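Local atomic coordinates of lactococcal prophage ps3 protein 05 (Staphylococcus epidermidis ATCC 12228, PDB entry 3G8W), a protein that probably transfers an acetyl group from acetyl-coenzyme A to an as yet unidentified acceptor, as members of the GNAT acetyltransferase family do. Residues Ile97-Arg100 with Glu101-His105; Val78-Cys81 with His82-Ile85; Ile107-Ala110 with Lys111-Ile115; Ile41-Leu44 with Lys45-Ser49. All blocks are in the same frame, centred on the assembly; numbering follows the deposited sequence.

All four contacts are local, each between residues a few positions apart, and along the chain they come in the order interaction 4, 2, 1, 3. Interactions 1 and 3 occupy successive parts of helix 96-112, with centres about 15 Å apart. Interaction 2 spans the loop before strand 83-91 and the start of that strand; its centre is about 12 Å from that of interaction 3, and the two touch where Ile-115 packs on Ala-84. These three follow the first strand and the helix of a beta-alpha-beta unit of the GNAT fold, interaction 3 ending in the turn before strand 117-123. Interaction 4, on helix 41-48, is about 21 to 23 Å from the others between centres. Interaction 2 alone touches the second subunit, linking this unit to the dimer interface.

Interaction 1: residues Ile97-Arg100 with Glu101-His105; sequences IVNR and ELINH
Val-98 and Leu-102 are joined one turn apart near the start of helix 96-112, the crossover helix of a beta-alpha-beta unit in the GNAT fold. The carbonyls of Ile-97 to Arg-100 are each satisfied by the backbone N four residues on, as in Ile-103 N to Asn-99 O at 2.8 Å. Val-98 N, an early N-H of the helix, is taken up by Asp-95 OD2. Apolar Val-98, Leu-102 and Ile-103 suit the face turned to the sheet, where they meet strand 65-74.

Asn-99 is polar yet buried, and both ends of its amide are provided for: ND2 donates to Asn-89 OD1 on strand 83-91, and OD1 is also hydrogen-bonded outside the two segments. With its CG anti to the backbone N (chi1 -158°), the Asn-99 side chain crosses that of Leu-102, and OD1 lies 3.9 Å from the methyl CD1. Arg-100 instead suits the partly exposed flank. Its long chain bends at chi3; NH1 is bonded to Ser-135 OG on helix 127-136, and NH2 too has a partner outside the segments. Glu-101 and Asn-104 are both exposed, though Glu-101 also touches strand 6-9. CB of Asn-104 rests 3.6 Å from Arg-100 O, the same oxygen that its backbone N binds.

Interaction 2: residues Val78-Cys81 with His82-Ile85; sequences VGKC and HKAI
A type I beta turn from Lys-80 to Lys-83 leads the loop after strand 65-74 into strand 83-91. It is closed by Lys-83 N, which donates to Lys-80 O at 3.1 Å with an N-H...O angle of 150°; the nitrogen stands above the carbonyl plane. Just before the turn, Gly-79 takes a positive phi of 72°, a conformation that costs little without a side chain.

His-82 folds its ring back over this turn. Its CG sits between the backbone N and the carbonyl carbon (chi1 64°), which brings the ring edge to Gly-79 O, in the ring plane and 3.5 Å from CE1. CG of Lys-83 lies over one ring face, 3.6 Å above the plane and displaced toward the rim. An imidazole suits this place because it offers a flat surface to an aliphatic chain while NE2 bonds to Asn-146 O of the second subunit.

Lys-80 and Lys-83 run side by side and point the same way, with Lys-80 CE 3.8 Å from Lys-83 NZ. The two ammonium nitrogens, Lys-80 NZ and Lys-83 NZ, are 5.1 Å apart. Lys-83 NZ forms a salt bridge with Glu-144 and a hydrogen bond to Ala-147 O, both of the second subunit. Lys-80 NZ bonds to Ser-148 OG of that subunit and pairs with the sulfonate of a molecule probably from the crystallisation liquor. The two like charges are probably tolerated because Glu-144, Ala-147 O and Ser-148 of the second subunit receive them, making this turn a polar part of the subunit interface.

Interaction 3: residues Ile107-Ala110 with Lys111-Ile115; sequences IQYA and KEQNI
The Tyr-109 ring carries the side chain of Gln-113 over one face: CG stands 3.4 Å above the ring plane, offset toward the rim, in a CH-pi contact 3.7 Å from the ring centroid. The Gln-113 amide continues across that face nearly parallel to it, the planes 18° apart, and NE2 comes within 3.4 Å of Tyr-109 CE2. A bend at chi2 of Gln-113 (-61°) turns the amide along the ring. Tyr-109 also meets Phe-58 edge-to-face.

Here helix 96-112 ends in a Schellman motif before strand 117-123. Ile-115 N donates to Ala-110 O at 3.0 Å, and Asn-114 N to Lys-111 O at 2.9 Å. Asn-114 is the C-prime residue with positive phi, a conformation asparagine accepts more readily than most residues. Gln-113 N also gives to Ala-110 O, at 2.8 Å, from the opposite face of the carbonyl plane to Ile-115 N. CB of Ala-110 packs on CB of Ile-115 (4.1 Å), and the same small side chain touches Leu-118 of strand 117-123.

Two donors on Ala-110 O thus use up a carbonyl that the ending helix would otherwise leave without its usual partner. The Schellman bonds and the positive phi of Asn-114 reverse the chain, leaving Ile-115 packed against Ala-110.

Interaction 4: residues Ile41-Leu44 with Lys45-Ser49; sequences IDRL and KTILS
Asp-42 and Thr-46 make a side-chain-to-backbone contact one turn apart on helix 41-48, a short helix of the GNAT domain. Asp-42 O receives two bonds from the same residue. Thr-46 N donates at 2.8 Å, nearly straight with an N-H...O angle of 173°, and Thr-46 OG1 donates to Asp-42 O, also at 2.8 Å, from above the carbonyl plane. The threonine hydroxyl is placed for this because OG1 lies anti to the carbonyl carbon and beside its own backbone N (chi1 -54°), while the methyl CG2 is anti to that N and beside the carbonyl carbon. The hydroxyl suits this partly exposed position, since it can bond back to a carbonyl one turn earlier. OG1 of Thr-46 also lies over one face of the Arg-43 guanidinium, 4.3 Å from CZ.

The helix is otherwise held by regular backbone bonds: Lys-45 N to Ile-41 O at 3.1 Å and Leu-48 N to Leu-44 O at 2.7 Å. Lys-45 keeps an extended chain beyond CG, and its polar end leads away from the preceding turn, as fits an exposed lysine. At the end Ser-49 leaves helical geometry, and its N donates to both Lys-45 O and Thr-46 O, each at 3.1 Å.

Leu-44, Ile-47 and Leu-48 divide between two neighbours. Leu-44 packs on Leu-15 and Ile-19 of helix 15-24, Ile-47 meets Trp-55 and Ile-57 of strand 55-62, and Leu-48 touches both elements through Leu-15 and Ile-57, so the helix rests between them.

Interaction 1: residues Ile97-Arg100 with Glu101-His105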
loop_
_atom_site.group_PDB
_atom_site.type_symbol
_atom_site.label_atom_id
_atom_site.label_comp_id
_atom_site.label_asym_id
_atom_site.label_seq_id
_atom_site.Cartn_x
_atom_site.Cartn_y
_atom_site.Cartn_z
ATOM N N ILE B 97 15.929 -12.379 -21.022
ATOM C CA ILE B 97 15.911 -11.494 -22.183
ATOM C C ILE B 97 14.488 -10.986 -22.342
ATOM O O ILE B 97 14.257 -9.799 -22.610
ATOM C CB ILE B 97 16.370 -12.204 -23.465
ATOM C CG1 ILE B 97 17.891 -12.195 -23.571
ATOM C CG2 ILE B 97 15.837 -11.520 -24.690
ATOM C CD1 ILE B 97 18.555 -13.376 -22.948
ATOM N N VAL B 98 13.547 -11.903 -22.128
ATOM C CA VAL B 98 12.124 -11.654 -22.283
ATOM C C VAL B 98 11.572 -10.786 -21.155
ATOM O O VAL B 98 10.830 -9.849 -21.417
ATOM C CB VAL B 98 11.347 -12.993 -22.360
ATOM C CG1 VAL B 98 9.858 -12.761 -22.402
ATOM C CG2 VAL B 98 11.792 -13.784 -23.580
ATOM N N ASN B 99 11.916 -11.104 -19.908
ATOM C CA ASN B 99 11.430 -10.330 -18.768
ATOM C C ASN B 99 11.916 -8.879 -18.857
ATOM O O ASN B 99 11.146 -7.947 -18.668
ATOM C CB ASN B 99 11.869 -10.970 -17.444
ATOM C CG ASN B 99 10.986 -10.557 -16.264
ATOM O OD1 ASN B 99 9.762 -10.671 -16.302
ATOM N ND2 ASN B 99 11.612 -10.096 -15.200
ATOM N N ARG B 100 13.202 -8.697 -19.167
ATOM C CA ARG B 100 13.787 -7.372 -19.350
ATOM C C ARG B 100 12.971 -6.596 -20.366
ATOM O O ARG B 100 12.712 -5.419 -20.179
ATOM C CB ARG B 100 15.242 -7.465 -19.769
ATOM C CG ARG B 100 15.890 -6.155 -20.013
ATOM C CD ARG B 100 17.382 -6.295 -20.296
ATOM N NE ARG B 100 18.093 -7.137 -19.325
ATOM C CZ ARG B 100 18.556 -6.730 -18.140
ATOM N NH1 ARG B 100 18.401 -5.482 -17.741
ATOM N NH2 ARG B 100 19.178 -7.579 -17.342
ATOM N N GLU B 101 12.530 -7.253 -21.423
ATOM C CA GLU B 101 11.720 -6.570 -22.415
ATOM C C GLU B 101 10.347 -6.206 -21.834
ATOM O O GLU B 101 9.807 -5.127 -22.099
ATOM C CB GLU B 101 11.589 -7.435 -23.656
ATOM C CG GLU B 101 11.393 -6.672 -24.930
ATOM C CD GLU B 101 11.287 -7.611 -26.126
ATOM O OE1 GLU B 101 10.237 -7.573 -26.831
ATOM O OE2 GLU B 101 12.251 -8.403 -26.353
ATOM N N LEU B 102 9.791 -7.111 -21.034
ATOM C CA LEU B 102 8.535 -6.867 -20.339
ATOM C C LEU B 102 8.611 -5.664 -19.357
ATOM O O LEU B 102 7.746 -4.781 -19.411
ATOM C CB LEU B 102 8.137 -8.137 -19.588
ATOM C CG LEU B 102 6.708 -8.565 -19.268
ATOM C CD1 LEU B 102 6.641 -8.833 -17.803
ATOM C CD2 LEU B 102 5.665 -7.560 -19.649
ATOM N N ILE B 103 9.635 -5.632 -18.478
ATOM C CA ILE B 103 9.770 -4.559 -17.472
ATOM C C ILE B 103 9.844 -3.222 -18.190
ATOM O O ILE B 103 9.146 -2.284 -17.818
ATOM C CB ILE B 103 10.945 -4.772 -16.445
ATOM C CG1 ILE B 103 10.668 -5.971 -15.532
ATOM C CG2 ILE B 103 11.174 -3.548 -15.560
ATOM C CD1 ILE B 103 9.202 -6.191 -15.203
ATOM N N ASN B 104 10.632 -3.164 -19.255
ATOM C CA ASN B 104 10.698 -1.976 -20.088
ATOM C C ASN B 104 9.366 -1.508 -20.645
ATOM O O ASN B 104 9.091 -0.315 -20.617
ATOM C CB ASN B 104 11.705 -2.151 -21.201
ATOM C CG ASN B 104 13.102 -1.664 -20.814
ATOM O OD1 ASN B 104 13.906 -1.364 -21.694
ATOM N ND2 ASN B 104 13.398 -1.573 -19.515
ATOM N N HIS B 105 8.534 -2.430 -21.123
ATOM C CA HIS B 105 7.217 -2.074 -21.648
ATOM C C HIS B 105 6.463 -1.408 -20.510
ATOM O O HIS B 105 5.861 -0.338 -20.679
ATOM C CB HIS B 105 6.462 -3.326 -22.123
ATOM C CG HIS B 105 5.157 -3.045 -22.809
ATOM N ND1 HIS B 105 4.027 -2.626 -22.135
ATOM C CD2 HIS B 105 4.791 -3.159 -24.109
ATOM C CE1 HIS B 105 3.030 -2.468 -22.990
ATOM N NE2 HIS B 105 3.467 -2.792 -24.192
#

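Interaction 2: residues Val78-Cys81 with His82-Ile85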
loop_
_atom_site.group_PDB
_atom_site.type_symbol
_atom_site.label_atom_id
_atom_site.label_comp_id
_atom_site.label_asym_id
_atom_site.label_seq_id
_atom_site.Cartn_x
_atom_site.Cartn_y
_atom_site.Cartn_z
ATOM N N VAL B 78 -5.738 9.376 -2.324
ATOM C CA VAL B 78 -5.499 10.818 -2.341
ATOM C C VAL B 78 -4.004 11.175 -2.211
ATOM O O VAL B 78 -3.330 10.747 -1.269
ATOM C CB VAL B 78 -6.286 11.491 -1.237
ATOM C CG1 VAL B 78 -5.959 12.975 -1.181
ATOM C CG2 VAL B 78 -7.762 11.293 -1.489
ATOM N N GLY B 79 -3.502 11.932 -3.189
ATOM C CA GLY B 79 -2.110 12.382 -3.246
ATOM C C GLY B 79 -1.052 11.343 -3.563
ATOM O O GLY B 79 0.135 11.579 -3.346
ATOM N N LYS B 80 -1.462 10.184 -4.056
ATOM C CA LYS B 80 -0.529 9.085 -4.240
ATOM C C LYS B 80 -0.490 8.492 -5.653
ATOM O O LYS B 80 0.230 7.511 -5.910
ATOM C CB LYS B 80 -0.751 8.037 -3.156
ATOM C CG LYS B 80 -0.452 8.661 -1.819
ATOM C CD LYS B 80 -0.125 7.705 -0.723
ATOM C CE LYS B 80 0.811 8.351 0.315
ATOM N NZ LYS B 80 0.145 9.530 0.965
ATOM N N CYS B 81 -1.198 9.142 -6.578
ATOM C CA CYS B 81 -1.320 8.684 -7.963
ATOM C C CYS B 81 -0.084 8.780 -8.795
ATOM O O CYS B 81 -0.031 8.184 -9.863
ATOM C CB CYS B 81 -2.398 9.454 -8.689
ATOM S SG CYS B 81 -3.960 8.806 -8.253
ATOM N N HIS B 82 0.915 9.519 -8.330
ATOM C CA HIS B 82 2.148 9.589 -9.083
ATOM C C HIS B 82 3.000 8.337 -8.865
ATOM O O HIS B 82 4.051 8.210 -9.448
ATOM C CB HIS B 82 2.908 10.849 -8.719
ATOM C CG HIS B 82 3.348 10.867 -7.303
ATOM N ND1 HIS B 82 2.454 10.860 -6.257
ATOM C CD2 HIS B 82 4.580 10.818 -6.748
ATOM C CE1 HIS B 82 3.117 10.845 -5.116
ATOM N NE2 HIS B 82 4.409 10.815 -5.385
ATOM N N LYS B 83 2.544 7.403 -8.039
ATOM C CA LYS B 83 3.369 6.231 -7.664
ATOM C C LYS B 83 2.719 4.910 -7.983
ATOM O O LYS B 83 1.495 4.817 -8.094
ATOM C CB LYS B 83 3.629 6.213 -6.169
ATOM C CG LYS B 83 4.576 7.218 -5.684
ATOM C CD LYS B 83 4.088 7.758 -4.391
ATOM C CE LYS B 83 4.043 6.715 -3.284
ATOM N NZ LYS B 83 3.754 7.313 -1.924
ATOM N N ALA B 84 3.527 3.867 -8.087
ATOM C CA ALA B 84 2.967 2.562 -8.408
ATOM C C ALA B 84 3.889 1.465 -7.970
ATOM O O ALA B 84 5.083 1.677 -7.880
ATOM C CB ALA B 84 2.665 2.449 -9.932
ATOM N N ILE B 85 3.319 0.296 -7.725
ATOM C CA ILE B 85 4.061 -0.850 -7.252
ATOM C C ILE B 85 4.046 -1.873 -8.351
ATOM O O ILE B 85 3.009 -2.076 -8.992
ATOM C CB ILE B 85 3.342 -1.525 -6.067
ATOM C CG1 ILE B 85 3.038 -0.534 -4.936
ATOM C CG2 ILE B 85 4.185 -2.621 -5.511
ATOM C CD1 ILE B 85 4.251 0.169 -4.368
#

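Interaction 3: residues Ile107-Ala110 with Lys111-Ile115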
loop_
_atom_site.group_PDB
_atom_site.type_symbol
_atom_site.label_atom_id
_atom_site.label_comp_id
_atom_site.label_asym_id
_atom_site.label_seq_id
_atom_site.Cartn_x
_atom_site.Cartn_y
_atom_site.Cartn_z
ATOM N N ILE B 107 7.551 0.077 -17.928
ATOM C CA ILE B 107 8.057 1.409 -17.637
ATOM C C ILE B 107 7.483 2.427 -18.617
ATOM O O ILE B 107 7.018 3.499 -18.206
ATOM C CB ILE B 107 9.591 1.468 -17.597
ATOM C CG1 ILE B 107 10.102 0.678 -16.386
ATOM C CG2 ILE B 107 10.051 2.900 -17.478
ATOM C CD1 ILE B 107 11.608 0.610 -16.281
ATOM N N GLN B 108 7.468 2.080 -19.902
ATOM C CA GLN B 108 6.963 3.003 -20.903
ATOM C C GLN B 108 5.502 3.345 -20.653
ATOM O O GLN B 108 5.097 4.493 -20.822
ATOM C CB GLN B 108 7.161 2.470 -22.322
ATOM C CG GLN B 108 7.161 3.572 -23.407
ATOM C CD GLN B 108 8.219 4.660 -23.148
ATOM O OE1 GLN B 108 9.223 4.428 -22.459
ATOM N NE2 GLN B 108 7.993 5.848 -23.696
ATOM N N TYR B 109 4.726 2.346 -20.247
ATOM C CA TYR B 109 3.332 2.544 -19.911
ATOM C C TYR B 109 3.181 3.496 -18.708
ATOM O O TYR B 109 2.326 4.404 -18.722
ATOM C CB TYR B 109 2.680 1.205 -19.603
ATOM C CG TYR B 109 1.262 1.352 -19.109
ATOM C CD1 TYR B 109 0.972 1.385 -17.734
ATOM C CD2 TYR B 109 0.195 1.484 -20.021
ATOM C CE1 TYR B 109 -0.340 1.522 -17.284
ATOM C CE2 TYR B 109 -1.116 1.625 -19.584
ATOM C CZ TYR B 109 -1.376 1.638 -18.223
ATOM O OH TYR B 109 -2.674 1.775 -17.805
ATOM N N ALA B 110 4.010 3.271 -17.678
ATOM C CA ALA B 110 4.012 4.097 -16.465
ATOM C C ALA B 110 4.168 5.565 -16.835
ATOM O O ALA B 110 3.298 6.379 -16.495
ATOM C CB ALA B 110 5.109 3.670 -15.495
ATOM N N LYS B 111 5.265 5.881 -17.538
ATOM C CA LYS B 111 5.527 7.230 -18.039
ATOM C C LYS B 111 4.275 7.803 -18.685
ATOM O O LYS B 111 3.906 8.939 -18.419
ATOM C CB LYS B 111 6.654 7.234 -19.079
ATOM C CG LYS B 111 8.055 6.880 -18.586
ATOM C CD LYS B 111 9.133 7.610 -19.408
ATOM C CE LYS B 111 9.003 9.145 -19.217
ATOM N NZ LYS B 111 9.944 9.993 -20.024
ATOM N N GLU B 112 3.619 7.002 -19.525
ATOM C CA GLU B 112 2.486 7.461 -20.329
ATOM C C GLU B 112 1.221 7.653 -19.490
ATOM O O GLU B 112 0.257 8.253 -19.932
ATOM C CB GLU B 112 2.242 6.520 -21.533
ATOM C CG GLU B 112 3.408 6.458 -22.553
ATOM C CD GLU B 112 3.326 5.282 -23.545
ATOM O OE1 GLU B 112 2.419 5.258 -24.390
ATOM O OE2 GLU B 112 4.194 4.384 -23.503
ATOM N N GLN B 113 1.235 7.159 -18.266
ATOM C CA GLN B 113 0.156 7.434 -17.333
ATOM C C GLN B 113 0.565 8.498 -16.346
ATOM O O GLN B 113 -0.134 8.721 -15.360
ATOM C CB GLN B 113 -0.202 6.176 -16.551
ATOM C CG GLN B 113 -0.574 4.992 -17.406
ATOM C CD GLN B 113 -1.787 5.266 -18.256
ATOM O OE1 GLN B 113 -2.814 5.750 -17.763
ATOM N NE2 GLN B 113 -1.681 4.956 -19.540
ATOM N N ASN B 114 1.703 9.139 -16.595
ATOM C CA ASN B 114 2.283 10.114 -15.663
ATOM C C ASN B 114 2.655 9.571 -14.266
ATOM O O ASN B 114 2.808 10.333 -13.313
ATOM C CB ASN B 114 1.373 11.332 -15.530
ATOM C CG ASN B 114 1.024 11.938 -16.861
ATOM O OD1 ASN B 114 1.895 12.147 -17.711
ATOM N ND2 ASN B 114 -0.262 12.209 -17.063
ATOM N N ILE B 115 2.800 8.258 -14.151
ATOM C CA ILE B 115 3.345 7.679 -12.943
ATOM C C ILE B 115 4.818 8.077 -12.820
ATOM O O ILE B 115 5.631 7.758 -13.673
ATOM C CB ILE B 115 3.128 6.145 -12.915
ATOM C CG1 ILE B 115 1.610 5.850 -12.849
ATOM C CG2 ILE B 115 3.934 5.486 -11.767
ATOM C CD1 ILE B 115 1.151 4.474 -13.405
#

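Interaction 4: residues Ile41-Leu44 with Lys45-Ser49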
loop_
_atom_site.group_PDB
_atom_site.type_symbol
_atom_site.label_atom_id
_atom_site.label_comp_id
_atom_site.label_asym_id
_atom_site.label_seq_id
_atom_site.Cartn_x
_atom_site.Cartn_y
_atom_site.Cartn_z
ATOM N N ILE B 41 -9.389 -16.466 -6.809
ATOM C CA ILE B 41 -9.701 -16.305 -8.231
ATOM C C ILE B 41 -10.573 -15.063 -8.450
ATOM O O ILE B 41 -10.661 -14.527 -9.562
ATOM C CB ILE B 41 -10.396 -17.596 -8.769
ATOM C CG1 ILE B 41 -9.337 -18.669 -9.071
ATOM C CG2 ILE B 41 -11.257 -17.310 -10.004
ATOM C CD1 ILE B 41 -9.810 -20.099 -8.893
ATOM N N ASP B 42 -11.205 -14.613 -7.370
ATOM C CA ASP B 42 -11.988 -13.384 -7.367
ATOM C C ASP B 42 -11.088 -12.169 -7.615
ATOM O O ASP B 42 -11.251 -11.484 -8.630
ATOM C CB ASP B 42 -12.752 -13.236 -6.044
ATOM C CG ASP B 42 -13.146 -14.582 -5.435
ATOM O OD1 ASP B 42 -14.359 -14.920 -5.417
ATOM O OD2 ASP B 42 -12.225 -15.304 -4.980
ATOM N N ARG B 43 -10.130 -11.931 -6.707
ATOM C CA ARG B 43 -9.207 -10.794 -6.791
ATOM C C ARG B 43 -8.548 -10.742 -8.160
ATOM O O ARG B 43 -8.240 -9.669 -8.686
ATOM C CB ARG B 43 -8.124 -10.890 -5.694
ATOM C CG ARG B 43 -7.522 -9.548 -5.178
ATOM C CD ARG B 43 -8.584 -8.597 -4.535
ATOM N NE ARG B 43 -9.874 -9.263 -4.273
ATOM C CZ ARG B 43 -11.022 -8.651 -3.955
ATOM N NH1 ARG B 43 -12.124 -9.372 -3.751
ATOM N NH2 ARG B 43 -11.076 -7.326 -3.835
ATOM N N LEU B 44 -8.357 -11.922 -8.735
ATOM C CA LEU B 44 -7.667 -12.067 -9.995
ATOM C C LEU B 44 -8.533 -11.527 -11.113
ATOM O O LEU B 44 -8.116 -10.661 -11.883
ATOM C CB LEU B 44 -7.362 -13.540 -10.231
ATOM C CG LEU B 44 -5.896 -13.862 -10.490
ATOM C CD1 LEU B 44 -5.088 -13.797 -9.192
ATOM C CD2 LEU B 44 -5.797 -15.229 -11.112
ATOM N N LYS B 45 -9.754 -12.049 -11.171
ATOM C CA LYS B 45 -10.754 -11.633 -12.149
ATOM C C LYS B 45 -10.982 -10.127 -12.004
ATOM O O LYS B 45 -11.099 -9.404 -13.000
ATOM C CB LYS B 45 -12.044 -12.420 -11.928
ATOM C CG LYS B 45 -12.542 -13.171 -13.148
ATOM C CD LYS B 45 -13.357 -14.383 -12.723
ATOM C CE LYS B 45 -13.796 -15.206 -13.915
ATOM N NZ LYS B 45 -14.516 -16.434 -13.490
ATOM N N THR B 46 -11.013 -9.674 -10.752
ATOM C CA THR B 46 -11.032 -8.258 -10.423
ATOM C C THR B 46 -9.881 -7.543 -11.137
ATOM O O THR B 46 -10.125 -6.682 -11.985
ATOM C CB THR B 46 -10.923 -8.032 -8.884
ATOM O OG1 THR B 46 -11.935 -8.784 -8.201
ATOM C CG2 THR B 46 -11.065 -6.564 -8.525
ATOM N N ILE B 47 -8.641 -7.931 -10.818
ATOM C CA ILE B 47 -7.459 -7.266 -11.354
ATOM C C ILE B 47 -7.467 -7.278 -12.881
ATOM O O ILE B 47 -7.181 -6.266 -13.521
ATOM C CB ILE B 47 -6.150 -7.881 -10.804
ATOM C CG1 ILE B 47 -6.125 -7.835 -9.270
ATOM C CG2 ILE B 47 -4.930 -7.139 -11.354
ATOM C CD1 ILE B 47 -5.075 -8.745 -8.618
ATOM N N LEU B 48 -7.840 -8.420 -13.445
ATOM C CA LEU B 48 -7.829 -8.634 -14.889
ATOM C C LEU B 48 -8.823 -7.770 -15.688
ATOM O O LEU B 48 -8.624 -7.532 -16.894
ATOM C CB LEU B 48 -8.055 -10.117 -15.187
ATOM C CG LEU B 48 -6.866 -11.041 -14.956
ATOM C CD1 LEU B 48 -7.335 -12.464 -14.826
ATOM C CD2 LEU B 48 -5.864 -10.902 -16.092
ATOM N N SER B 49 -9.889 -7.321 -15.019
ATOM C CA SER B 49 -10.886 -6.423 -15.604
ATOM C C SER B 49 -10.331 -5.008 -15.835
ATOM O O SER B 49 -9.360 -4.592 -15.198
ATOM C CB SER B 49 -12.114 -6.359 -14.693
ATOM O OG SER B 49 -13.256 -5.865 -15.383
#